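Local coordinates for CrtC domain-containing protein (Fusarium vanettenii 77-13-4, PDB 7A0Q) that acts as a kievitone hydratase, a secreted lyase that probably detoxifies the plant phytoalexin kievitone by adding water, on a scaffold of lipocalin-like beta domains, at residues A[25-30]-A[334-339]; A[224-227]-A[232-235]; A[104-109]-A[309-314]; A[77-82]-A[118-123]; A[49-54]-A[174-179]. All coordinates share one frame; numbering follows the deposited sequence.

Interaction 1. Residues A[25-30]-A[334-339]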
# COMPACT_ATOMS: atom_id res chain seq x y z
N LYS A 25 3.54 -16.14 -15.02
CA LYS A 25 2.54 -15.41 -14.24
C LYS A 25 2.93 -15.36 -12.77
O LYS A 25 3.49 -16.32 -12.23
CB LYS A 25 1.16 -16.05 -14.38
CG LYS A 25 0.67 -16.23 -15.83
CD LYS A 25 0.28 -14.90 -16.45
CE LYS A 25 -0.06 -15.06 -17.93
NZ LYS A 25 -0.65 -13.82 -18.47
N PHE A 26 2.64 -14.24 -12.12
CA PHE A 26 2.95 -14.16 -10.70
C PHE A 26 1.94 -14.97 -9.90
O PHE A 26 0.76 -15.02 -10.27
CB PHE A 26 2.94 -12.71 -10.22
CG PHE A 26 4.07 -11.91 -10.74
CD1 PHE A 26 5.30 -11.93 -10.10
CD2 PHE A 26 3.92 -11.14 -11.88
CE1 PHE A 26 6.36 -11.19 -10.58
CE2 PHE A 26 4.98 -10.40 -12.37
CZ PHE A 26 6.20 -10.43 -11.72
N PRO A 27 2.36 -15.61 -8.80
CA PRO A 27 1.48 -16.49 -8.03
C PRO A 27 0.56 -15.74 -7.06
O PRO A 27 0.48 -16.06 -5.87
CB PRO A 27 2.46 -17.40 -7.29
CG PRO A 27 3.66 -16.54 -7.08
CD PRO A 27 3.74 -15.60 -8.27
N PHE A 28 -0.18 -14.75 -7.59
CA PHE A 28 -1.17 -14.05 -6.78
C PHE A 28 -2.24 -15.02 -6.28
O PHE A 28 -2.78 -15.81 -7.05
CB PHE A 28 -1.85 -12.94 -7.59
CG PHE A 28 -0.92 -11.92 -8.19
CD1 PHE A 28 0.32 -11.64 -7.62
CD2 PHE A 28 -1.31 -11.22 -9.32
CE1 PHE A 28 1.15 -10.67 -8.18
CE2 PHE A 28 -0.48 -10.26 -9.89
CZ PHE A 28 0.75 -9.99 -9.32
N LYS A 29 -2.55 -14.94 -4.98
CA LYS A 29 -3.63 -15.74 -4.41
C LYS A 29 -3.98 -15.19 -3.04
O LYS A 29 -3.11 -14.62 -2.36
CB LYS A 29 -3.23 -17.22 -4.32
CG LYS A 29 -2.01 -17.49 -3.47
CD LYS A 29 -1.57 -18.96 -3.57
CE LYS A 29 -1.08 -19.30 -4.97
NZ LYS A 29 -0.46 -20.66 -5.07
N PRO A 30 -5.22 -15.34 -2.59
CA PRO A 30 -5.61 -14.81 -1.29
C PRO A 30 -5.26 -15.76 -0.15
O PRO A 30 -5.08 -16.97 -0.34
CB PRO A 30 -7.12 -14.66 -1.41
CG PRO A 30 -7.51 -15.79 -2.33
CD PRO A 30 -6.36 -15.95 -3.30
N GLN A 334 12.40 -15.34 -3.57
CA GLN A 334 12.02 -14.30 -4.51
C GLN A 334 10.59 -13.87 -4.18
O GLN A 334 9.85 -14.59 -3.50
CB GLN A 334 12.12 -14.78 -5.96
CG GLN A 334 11.24 -15.97 -6.27
CD GLN A 334 11.36 -16.43 -7.71
OE1 GLN A 334 12.45 -16.46 -8.28
NE2 GLN A 334 10.23 -16.79 -8.32
N GLY A 335 10.22 -12.69 -4.64
CA GLY A 335 8.87 -12.24 -4.40
C GLY A 335 8.56 -10.98 -5.17
O GLY A 335 9.29 -10.59 -6.08
N TYR A 336 7.46 -10.34 -4.77
CA TYR A 336 6.95 -9.16 -5.45
C TYR A 336 6.29 -8.27 -4.40
O TYR A 336 6.10 -8.67 -3.25
CB TYR A 336 5.94 -9.53 -6.55
CG TYR A 336 4.72 -10.23 -6.00
CD1 TYR A 336 3.64 -9.51 -5.50
CD2 TYR A 336 4.64 -11.62 -5.97
CE1 TYR A 336 2.52 -10.15 -4.97
CE2 TYR A 336 3.53 -12.27 -5.46
CZ TYR A 336 2.47 -11.53 -4.95
OH TYR A 336 1.37 -12.16 -4.44
N GLY A 337 5.92 -7.07 -4.83
CA GLY A 337 5.22 -6.17 -3.92
C GLY A 337 5.13 -4.79 -4.50
O GLY A 337 5.01 -4.62 -5.72
N LEU A 338 5.20 -3.80 -3.62
CA LEU A 338 5.05 -2.41 -4.04
C LEU A 338 6.03 -1.53 -3.28
O LEU A 338 6.30 -1.76 -2.10
CB LEU A 338 3.60 -1.93 -3.83
CG LEU A 338 3.30 -0.47 -4.21
CD1 LEU A 338 1.94 -0.36 -4.87
CD2 LEU A 338 3.40 0.45 -2.98
N VAL A 339 6.57 -0.53 -3.98
CA VAL A 339 7.35 0.53 -3.36
C VAL A 339 6.56 1.83 -3.48
O VAL A 339 6.01 2.14 -4.54
CB VAL A 339 8.75 0.67 -3.97
CG1 VAL A 339 8.68 1.05 -5.44
CG2 VAL A 339 9.54 1.70 -3.18
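Tyr336 holds CG between its backbone N and carbonyl carbon (chi1 62°), which swings the ring off strand 331-343 toward the N-terminal residues; Phe28 has CG beside its own N (chi1 -57°), and its ring reaches back to meet it. The result illustrates how aromatic rings can seat an irregular segment against a strand. The edge of Phe28 points at the face of Tyr336, with centroids 4.9 Å apart and planes at 70°, a T-shaped pair. Phe28 CE1 rests over the rim of the tyrosine ring, 3.5 Å from Tyr336 CE1, while Phe28 CD1 comes to 3.4 Å from Tyr336 OH. Phe26 completes the aromatic cluster less closely: its CD1 lies 4.2 Å from Tyr336 CD2, the two rings meeting obliquely. Its CB in turn sits over one face of Phe28. Between them Pro27 centres an inverse gamma turn, closed by a weak bond from Phe28 N to Phe26 O, and brings its CD to 4.4 Å from Tyr336 CE2. The tyrosine hydroxyl hydrogen-bonds to His202 NE2, Phe26 N to Gln72 OE1 and Lys25 NZ to Asn70 O. Around this core the N-terminal segment lies between the two lipocalin-like units: Phe26 meets Phe321 of strand 317-328 edge-to-face, Tyr64 of strand 58-66 touches both Phe28 and Tyr336, and strand 331-343 bonds through its backbone to strands 317-328 and 218-225.

Interaction 2. Residues A[224-227]-A[232-235]; sequences LHIP and KISA
Leu224 and Ile233 form the tightly packed part of a beta hairpin, strands 218-225 and 232-240 of the eight-stranded lipocalin-like barrel. They are an antiparallel hydrogen-bonded pair: Leu224 N gives to Ile233 O at 2.9 Å and 163°, and Ile233 N returns a bond to Leu224 O at 3.1 Å. On the same face of the sheet their side chains pack from the root, Leu224 CB lying 3.8 Å from Ile233 CB. Farther out the fit relaxes, and Ile226 CD1 stands 4.3 Å from Ile233 CD1.

The other face is joined by polar contacts and a water rather than by apolar packing, though His225 and Lys232 are buried as well. There Lys232, its chain bent at chi2 (-61°), turns back across the hairpin and donates NZ to His225 ND1 at 3.0 Å. The ammonium comes in at the imidazole edge, only 8° out of the ring plane, while NE2 at the far side bonds to Gln223 OE1; held at both nitrogens, the ring has little scope to rotate. Where the strands part toward the turn, water takes over from direct pairing: one molecule accepts from Lys232 NZ at 2.9 Å and from Ile226 N at 3.1 Å.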
# COMPACT_ATOMS: atom_id res chain seq x y z
N LEU A 224 5.99 -6.08 0.91
CA LEU A 224 6.63 -7.23 0.28
C LEU A 224 5.89 -8.54 0.56
O LEU A 224 5.45 -8.80 1.69
CB LEU A 224 8.09 -7.38 0.72
CG LEU A 224 8.95 -6.12 0.58
CD1 LEU A 224 10.36 -6.39 1.11
CD2 LEU A 224 8.97 -5.59 -0.87
N HIS A 225 5.80 -9.37 -0.48
CA HIS A 225 5.24 -10.72 -0.40
C HIS A 225 6.30 -11.73 -0.83
O HIS A 225 7.02 -11.49 -1.80
CB HIS A 225 4.01 -10.87 -1.31
CG HIS A 225 2.94 -9.86 -1.05
ND1 HIS A 225 1.82 -10.14 -0.30
CD2 HIS A 225 2.86 -8.55 -1.38
CE1 HIS A 225 1.07 -9.05 -0.20
NE2 HIS A 225 1.69 -8.07 -0.84
N ILE A 226 6.38 -12.84 -0.10
CA ILE A 226 7.29 -13.94 -0.43
C ILE A 226 6.44 -15.19 -0.62
O ILE A 226 6.13 -15.88 0.37
CB ILE A 226 8.38 -14.13 0.64
CG1 ILE A 226 9.17 -12.83 0.81
CG2 ILE A 226 9.32 -15.29 0.25
CD1 ILE A 226 10.14 -12.84 1.99
N PRO A 227 6.02 -15.50 -1.85
CA PRO A 227 4.99 -16.54 -2.07
C PRO A 227 5.28 -17.90 -1.46
O PRO A 227 4.33 -18.63 -1.14
CB PRO A 227 4.92 -16.62 -3.60
CG PRO A 227 5.26 -15.23 -4.05
CD PRO A 227 6.27 -14.69 -3.06
N LYS A 232 4.79 -11.37 5.49
CA LYS A 232 4.30 -10.14 4.88
C LYS A 232 5.06 -9.00 5.52
O LYS A 232 5.09 -8.88 6.75
CB LYS A 232 2.79 -9.97 5.07
CG LYS A 232 1.94 -11.15 4.57
CD LYS A 232 2.13 -11.35 3.06
CE LYS A 232 1.31 -12.52 2.55
NZ LYS A 232 1.62 -12.83 1.11
N ILE A 233 5.69 -8.16 4.69
CA ILE A 233 6.64 -7.17 5.18
C ILE A 233 6.11 -5.77 4.87
O ILE A 233 5.77 -5.47 3.72
CB ILE A 233 8.02 -7.35 4.54
CG1 ILE A 233 8.51 -8.78 4.80
CG2 ILE A 233 9.00 -6.30 5.09
CD1 ILE A 233 9.81 -9.09 4.12
N SER A 234 6.11 -4.91 5.88
CA SER A 234 5.74 -3.50 5.75
C SER A 234 6.89 -2.69 6.32
O SER A 234 7.11 -2.70 7.53
CB SER A 234 4.42 -3.23 6.49
OG SER A 234 4.08 -1.86 6.51
N ALA A 235 7.66 -2.02 5.45
CA ALA A 235 8.94 -1.44 5.85
C ALA A 235 8.96 0.05 5.56
O ALA A 235 8.62 0.48 4.46
CB ALA A 235 10.10 -2.12 5.11
O HOH W 1 4.21 -14.00 1.71

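Interaction 3. Residues A[104-109]-A[309-314]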
# COMPACT_ATOMS: atom_id res chain seq x y z
N VAL A 104 -5.10 11.74 -10.32
CA VAL A 104 -5.33 12.29 -8.99
C VAL A 104 -6.47 13.29 -9.13
O VAL A 104 -6.41 14.17 -10.00
CB VAL A 104 -4.08 12.99 -8.41
CG1 VAL A 104 -4.35 13.50 -6.99
CG2 VAL A 104 -2.85 12.09 -8.46
N THR A 105 -7.50 13.16 -8.30
CA THR A 105 -8.63 14.09 -8.33
C THR A 105 -8.83 14.69 -6.94
O THR A 105 -8.82 13.97 -5.94
CB THR A 105 -9.90 13.41 -8.87
OG1 THR A 105 -10.93 14.39 -9.06
CG2 THR A 105 -10.40 12.31 -7.95
N VAL A 106 -8.96 16.01 -6.89
CA VAL A 106 -8.89 16.76 -5.63
C VAL A 106 -10.29 17.14 -5.19
O VAL A 106 -11.09 17.64 -6.00
CB VAL A 106 -7.99 18.00 -5.79
CG1 VAL A 106 -7.99 18.82 -4.51
CG2 VAL A 106 -6.59 17.57 -6.14
N GLY A 107 -10.60 16.86 -3.93
CA GLY A 107 -11.84 17.27 -3.31
C GLY A 107 -11.59 18.31 -2.24
O GLY A 107 -10.49 18.82 -2.05
N SER A 108 -12.66 18.65 -1.52
CA SER A 108 -12.57 19.68 -0.50
C SER A 108 -12.71 19.15 0.92
O SER A 108 -12.00 19.63 1.82
CB SER A 108 -13.61 20.77 -0.75
OG SER A 108 -14.91 20.23 -0.82
N SER A 109 -13.57 18.16 1.17
CA SER A 109 -13.80 17.71 2.54
C SER A 109 -14.23 16.25 2.55
O SER A 109 -14.61 15.67 1.54
CB SER A 109 -14.86 18.58 3.23
OG SER A 109 -16.12 18.40 2.62
N VAL A 309 0.64 11.54 -10.47
CA VAL A 309 1.09 12.91 -10.66
C VAL A 309 0.06 13.87 -10.09
O VAL A 309 -1.05 14.00 -10.62
CB VAL A 309 1.36 13.22 -12.14
CG1 VAL A 309 1.81 14.66 -12.28
CG2 VAL A 309 2.39 12.26 -12.69
N GLY A 310 0.44 14.57 -9.02
CA GLY A 310 -0.43 15.54 -8.40
C GLY A 310 -0.01 16.96 -8.75
O GLY A 310 0.93 17.20 -9.50
N GLU A 311 -0.75 17.91 -8.18
CA GLU A 311 -0.42 19.32 -8.36
C GLU A 311 0.60 19.82 -7.36
O GLU A 311 1.24 20.85 -7.60
CB GLU A 311 -1.70 20.16 -8.28
CG GLU A 311 -2.72 19.78 -9.36
CD GLU A 311 -3.90 20.74 -9.44
OE1 GLU A 311 -4.74 20.73 -8.51
OE2 GLU A 311 -3.99 21.48 -10.44
N ASP A 312 0.79 19.12 -6.24
CA ASP A 312 1.80 19.49 -5.25
C ASP A 312 2.50 18.22 -4.78
O ASP A 312 2.26 17.13 -5.30
CB ASP A 312 1.17 20.28 -4.09
CG ASP A 312 0.21 19.45 -3.26
OD1 ASP A 312 0.08 18.23 -3.50
OD2 ASP A 312 -0.42 20.01 -2.35
N ALA A 313 3.37 18.36 -3.77
CA ALA A 313 4.17 17.22 -3.33
C ALA A 313 3.29 16.13 -2.71
O ALA A 313 3.39 14.95 -3.08
CB ALA A 313 5.24 17.68 -2.34
N LEU A 314 2.42 16.50 -1.77
CA LEU A 314 1.64 15.49 -1.06
C LEU A 314 0.69 14.74 -1.98
O LEU A 314 0.33 13.60 -1.68
CB LEU A 314 0.88 16.12 0.10
CG LEU A 314 0.27 15.14 1.12
CD1 LEU A 314 1.39 14.37 1.81
CD2 LEU A 314 -0.59 15.88 2.12
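The flat group at the centre of this contact is the peptide joining Val309 to Gly310, and a methyl of Val104 lies over one of its faces. Val104 CG2 is 3.4 Å from Val309 O and farther from Gly310 N, so it covers the carbonyl end more than the nitrogen. CB stands farther off, 3.9 Å from Val309 O. The second flat group, the carboxylate of Glu311, is met from a direction tilted out of its plane: Val106 CG2 comes to 4.4 Å from Glu311 OE1, a loose brush at the surface. With Val104 CG1 opposite the backbone N (chi1 -178°), CG2 is the branch left beside that nitrogen and turned to the peptide. The example shows how two domains may touch with side chains on one side and mostly backbone on the other. The nearest alpha carbons, Val104 CA and Gly310 CA, are 5.9 Å apart, and Gly310 offers no side chain to hold the backbones farther apart. Within the loop, Thr316 OG1 bonds to Gly310 N and Gln315 OE1 to Glu311 N, which help to set its shape. A polar tie runs alongside, from Val309 N to Gln102 OE1 on strand 100-107, and Asp312 OD2 bonds to Tyr85 OH. Thus the end of strand 100-107, paired with strand 86-94 in the N-terminal lipocalin-like part, abuts the loop between strands 295-308 and 317-328 of the C-terminal barrel.

Interaction 4. Residues A[77-82]-A[118-123]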
# COMPACT_ATOMS: atom_id res chain seq x y z
N ALA A 77 -5.69 2.13 -5.38
CA ALA A 77 -6.71 3.11 -5.02
C ALA A 77 -6.31 3.76 -3.70
O ALA A 77 -5.87 3.06 -2.78
CB ALA A 77 -8.09 2.47 -4.86
N HIS A 78 -6.47 5.08 -3.60
CA HIS A 78 -6.03 5.77 -2.39
C HIS A 78 -6.86 7.02 -2.16
O HIS A 78 -6.96 7.86 -3.06
CB HIS A 78 -4.55 6.14 -2.51
CG HIS A 78 -4.03 6.93 -1.35
ND1 HIS A 78 -3.19 8.00 -1.51
CD2 HIS A 78 -4.24 6.80 -0.02
CE1 HIS A 78 -2.89 8.50 -0.32
NE2 HIS A 78 -3.52 7.79 0.60
N TYR A 79 -7.44 7.15 -0.97
CA TYR A 79 -8.12 8.37 -0.54
C TYR A 79 -7.38 8.96 0.65
O TYR A 79 -7.08 8.25 1.61
CB TYR A 79 -9.58 8.11 -0.15
CG TYR A 79 -10.35 9.35 0.24
CD1 TYR A 79 -10.28 9.88 1.53
CD2 TYR A 79 -11.17 10.00 -0.68
CE1 TYR A 79 -11.01 11.02 1.89
CE2 TYR A 79 -11.90 11.13 -0.33
CZ TYR A 79 -11.80 11.64 0.95
OH TYR A 79 -12.53 12.76 1.29
N LEU A 80 -7.12 10.27 0.60
CA LEU A 80 -6.46 10.97 1.69
C LEU A 80 -7.33 12.12 2.16
O LEU A 80 -7.75 12.96 1.36
CB LEU A 80 -5.08 11.49 1.25
CG LEU A 80 -4.32 12.22 2.37
CD1 LEU A 80 -3.89 11.24 3.45
CD2 LEU A 80 -3.11 12.97 1.83
N ASP A 81 -7.60 12.16 3.47
CA ASP A 81 -8.20 13.33 4.08
C ASP A 81 -7.10 14.21 4.67
O ASP A 81 -6.20 13.71 5.35
CB ASP A 81 -9.20 12.96 5.18
CG ASP A 81 -9.79 14.20 5.83
OD1 ASP A 81 -10.55 14.90 5.14
OD2 ASP A 81 -9.45 14.49 7.00
N ASN A 82 -7.17 15.51 4.40
CA ASN A 82 -6.17 16.48 4.83
C ASN A 82 -6.89 17.77 5.16
O ASN A 82 -7.96 18.04 4.60
CB ASN A 82 -5.12 16.68 3.72
CG ASN A 82 -4.13 17.79 4.03
OD1 ASN A 82 -4.39 18.96 3.76
ND2 ASN A 82 -2.99 17.41 4.60
N VAL A 118 -15.67 7.11 1.61
CA VAL A 118 -14.87 8.27 1.22
C VAL A 118 -14.82 8.33 -0.30
O VAL A 118 -14.69 7.29 -0.97
CB VAL A 118 -13.44 8.23 1.82
CG1 VAL A 118 -13.48 8.40 3.36
CG2 VAL A 118 -12.71 6.96 1.41
N SER A 119 -14.95 9.53 -0.84
CA SER A 119 -15.01 9.65 -2.29
C SER A 119 -14.64 11.05 -2.74
O SER A 119 -14.77 12.03 -2.00
CB SER A 119 -16.41 9.30 -2.80
OG SER A 119 -17.36 10.20 -2.26
N VAL A 120 -14.17 11.13 -3.98
CA VAL A 120 -14.12 12.38 -4.74
C VAL A 120 -14.83 12.08 -6.05
O VAL A 120 -14.33 11.26 -6.84
CB VAL A 120 -12.69 12.89 -4.97
CG1 VAL A 120 -12.72 14.18 -5.80
CG2 VAL A 120 -11.96 13.13 -3.64
N GLY A 121 -15.98 12.70 -6.27
CA GLY A 121 -16.74 12.31 -7.44
C GLY A 121 -17.23 10.88 -7.32
O GLY A 121 -17.52 10.39 -6.22
N ASN A 122 -17.31 10.19 -8.46
CA ASN A 122 -17.75 8.80 -8.49
C ASN A 122 -16.59 7.83 -8.35
O ASN A 122 -16.52 6.81 -9.04
CB ASN A 122 -18.52 8.53 -9.79
CG ASN A 122 -19.49 7.37 -9.67
OD1 ASN A 122 -19.74 6.85 -8.57
ND2 ASN A 122 -20.05 6.95 -10.80
N ASN A 123 -15.66 8.14 -7.45
CA ASN A 123 -14.46 7.35 -7.20
C ASN A 123 -14.25 7.34 -5.70
O ASN A 123 -14.43 8.37 -5.05
CB ASN A 123 -13.22 7.97 -7.87
CG ASN A 123 -13.51 8.54 -9.24
OD1 ASN A 123 -13.62 7.81 -10.21
ND2 ASN A 123 -13.60 9.87 -9.33
O HOH W 2 -15.12 11.63 1.17
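Beside the magnesium site, to which Ser119 belongs together with Thr86 and Ser109, the ring of Tyr79 is roofed by Val118. Val118 CB stands 3.5 Å from the centroid of the Tyr79 ring and 8° off its normal, a CH-pi contact almost exactly over the centre, and Val118 CG2 leans toward the root of the ring, 3.6 Å from Tyr79 CG. The tyrosine extends away from its own backbone N (chi1 -177°), which sends it out from strand 72-81 and under strand 117-120. The stretches 77-81 and 118-120 of these strands run at 96° to each other, near a right angle, so the contact is packing of one lipocalin-like strand on another rather than pairing within a sheet. At the ring edge Tyr79 CE2 lies 3.4 Å from Ser119 O, with Val120 CG2 3.9 Å from the same carbon. The phenolic end is polar: a water 2.8 Å from Tyr79 OH accepts from Ser119 N at 2.9 Å, Thr110 OG1 is a further hydrogen-bonding partner of the hydroxyl, and the side chain comes within about 3 Å of the magnesium ion. Behind Val120 the chain reverses in a tight hairpin at Gly121 and Asn122, where Asn123 ND2 donates to Val120 O at 2.9 Å.

Interaction 5. Residues A[49-54]-A[174-179]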
# COMPACT_ATOMS: atom_id res chain seq x y z
N GLU A 49 -13.44 -0.48 14.27
CA GLU A 49 -13.69 0.86 14.79
C GLU A 49 -12.72 1.89 14.22
O GLU A 49 -12.98 3.10 14.33
CB GLU A 49 -13.54 0.83 16.32
CG GLU A 49 -14.59 -0.01 17.07
CD GLU A 49 -14.37 -1.53 17.01
OE1 GLU A 49 -13.31 -2.01 16.57
OE2 GLU A 49 -15.29 -2.27 17.44
N SER A 50 -11.62 1.44 13.64
CA SER A 50 -10.61 2.33 13.06
C SER A 50 -10.90 2.70 11.62
O SER A 50 -10.21 3.56 11.05
CB SER A 50 -9.25 1.64 13.14
OG SER A 50 -8.90 1.49 14.49
N GLN A 51 -11.91 2.09 11.00
CA GLN A 51 -12.19 2.28 9.58
C GLN A 51 -13.04 3.49 9.20
O GLN A 51 -12.84 4.02 8.10
CB GLN A 51 -12.87 1.01 9.04
CG GLN A 51 -11.97 -0.23 9.03
CD GLN A 51 -11.11 -0.26 7.78
OE1 GLN A 51 -10.23 0.57 7.62
NE2 GLN A 51 -11.40 -1.19 6.87
N PRO A 52 -13.98 3.97 10.02
CA PRO A 52 -14.91 5.01 9.54
C PRO A 52 -14.24 6.33 9.19
O PRO A 52 -13.16 6.69 9.68
CB PRO A 52 -15.87 5.19 10.72
CG PRO A 52 -15.90 3.86 11.36
CD PRO A 52 -14.47 3.39 11.29
N ASN A 53 -14.96 7.09 8.35
CA ASN A 53 -14.56 8.45 7.98
C ASN A 53 -14.14 9.28 9.18
O ASN A 53 -13.17 10.04 9.11
CB ASN A 53 -15.72 9.18 7.29
CG ASN A 53 -16.02 8.67 5.91
OD1 ASN A 53 -15.77 7.52 5.59
ND2 ASN A 53 -16.60 9.54 5.08
N SER A 54 -14.91 9.20 10.27
CA SER A 54 -14.68 10.08 11.42
C SER A 54 -13.27 9.94 11.96
O SER A 54 -12.78 10.85 12.63
CB SER A 54 -15.65 9.78 12.56
OG SER A 54 -15.53 8.42 12.96
N TRP A 174 -0.88 5.53 13.34
CA TRP A 174 -1.50 4.23 13.57
C TRP A 174 -1.71 3.61 12.20
O TRP A 174 -2.23 4.27 11.31
CB TRP A 174 -2.84 4.36 14.30
CG TRP A 174 -2.69 4.83 15.71
CD1 TRP A 174 -2.61 4.06 16.82
CD2 TRP A 174 -2.58 6.19 16.14
NE1 TRP A 174 -2.45 4.86 17.94
CE2 TRP A 174 -2.44 6.17 17.55
CE3 TRP A 174 -2.59 7.43 15.48
CZ2 TRP A 174 -2.30 7.34 18.30
CZ3 TRP A 174 -2.45 8.59 16.24
CH2 TRP A 174 -2.31 8.53 17.63
N GLU A 175 -1.26 2.37 12.02
CA GLU A 175 -1.30 1.77 10.70
C GLU A 175 -1.44 0.25 10.79
O GLU A 175 -0.70 -0.40 11.54
CB GLU A 175 -0.03 2.12 9.90
CG GLU A 175 -0.02 1.55 8.46
CD GLU A 175 1.38 1.46 7.85
OE1 GLU A 175 2.39 1.63 8.58
OE2 GLU A 175 1.48 1.18 6.64
N PHE A 176 -2.36 -0.32 10.01
CA PHE A 176 -2.41 -1.76 9.83
C PHE A 176 -2.58 -2.10 8.35
O PHE A 176 -3.17 -1.34 7.58
CB PHE A 176 -3.51 -2.44 10.68
CG PHE A 176 -4.93 -2.01 10.36
CD1 PHE A 176 -5.53 -0.97 11.07
CD2 PHE A 176 -5.67 -2.70 9.41
CE1 PHE A 176 -6.84 -0.60 10.81
CE2 PHE A 176 -6.98 -2.32 9.15
CZ PHE A 176 -7.56 -1.27 9.84
N GLY A 177 -2.03 -3.24 7.98
CA GLY A 177 -2.16 -3.77 6.63
C GLY A 177 -2.90 -5.09 6.67
O GLY A 177 -2.70 -5.89 7.58
N LEU A 178 -3.77 -5.30 5.68
CA LEU A 178 -4.44 -6.58 5.49
C LEU A 178 -3.88 -7.13 4.19
O LEU A 178 -4.29 -6.70 3.10
CB LEU A 178 -5.96 -6.40 5.40
CG LEU A 178 -6.56 -5.62 6.57
CD1 LEU A 178 -8.06 -5.36 6.41
CD2 LEU A 178 -6.25 -6.32 7.89
N PRO A 179 -2.90 -8.06 4.23
CA PRO A 179 -2.01 -8.26 3.07
C PRO A 179 -2.56 -9.03 1.88
O PRO A 179 -2.21 -8.73 0.74
CB PRO A 179 -0.81 -9.01 3.66
CG PRO A 179 -0.96 -8.91 5.12
CD PRO A 179 -2.40 -8.75 5.43
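Phe176 turns the edge of its ring to Ser50, while Gln51 comes to it obliquely. Its CG lies between the backbone N and the carbonyl carbon (chi1 62°), which carries the ring out from strand 171-189 toward the 49-54 loop. Ser50 CB meets it near the ring plane, 4.0 Å from Phe176 CE1. Gln51 reaches the next atom of the rim, with Gln51 OE1 3.9 Å from Phe176 CZ and the amide turned 60° from the ring. A bend at chi2 (-84°) shapes the glutamine so that its end, rather than its CB, approaches the phenylalanine. The contact brings the long N-terminal lead-in, which precedes strand 58-66, against a strand of the N-terminal lipocalin-like region, and across these segments only side chains meet: the nearest alpha carbons, Ser50 CA and Trp174 CA, are 9.3 Å apart. The polar groups at this buried apolar edge have their needs met by other partners. Gln51 OE1 bonds to Tyr205 OH and Gln51 NE2 to Asn132 O, two bonds that fix which way round the amide sits, while Ser50 OG bonds to Gly46 O.

How the interactions relate
Along the chain, interaction 1 encloses all the others, joining the N-terminus to the last barrel strand; interaction 4 is nested within interaction 5, and interaction 3 crosses both. Interactions 1 and 2, with centres 9 Å apart, share the C-terminal barrel, where Tyr336 O probably accepts a bond from His225 N, 2.9 Å away. Interactions 3 and 4, centres 10 Å apart, cluster near the magnesium ion on the opposite side of the chain's centre from that pair. Interaction 5 touches both groups: Asn53 meets Val118, and Pro179 meets His225 and Lys232. Interactions 1 and 3, with the touch between 2 and 5, join the two lipocalin-like units of a compact, helix-free chain.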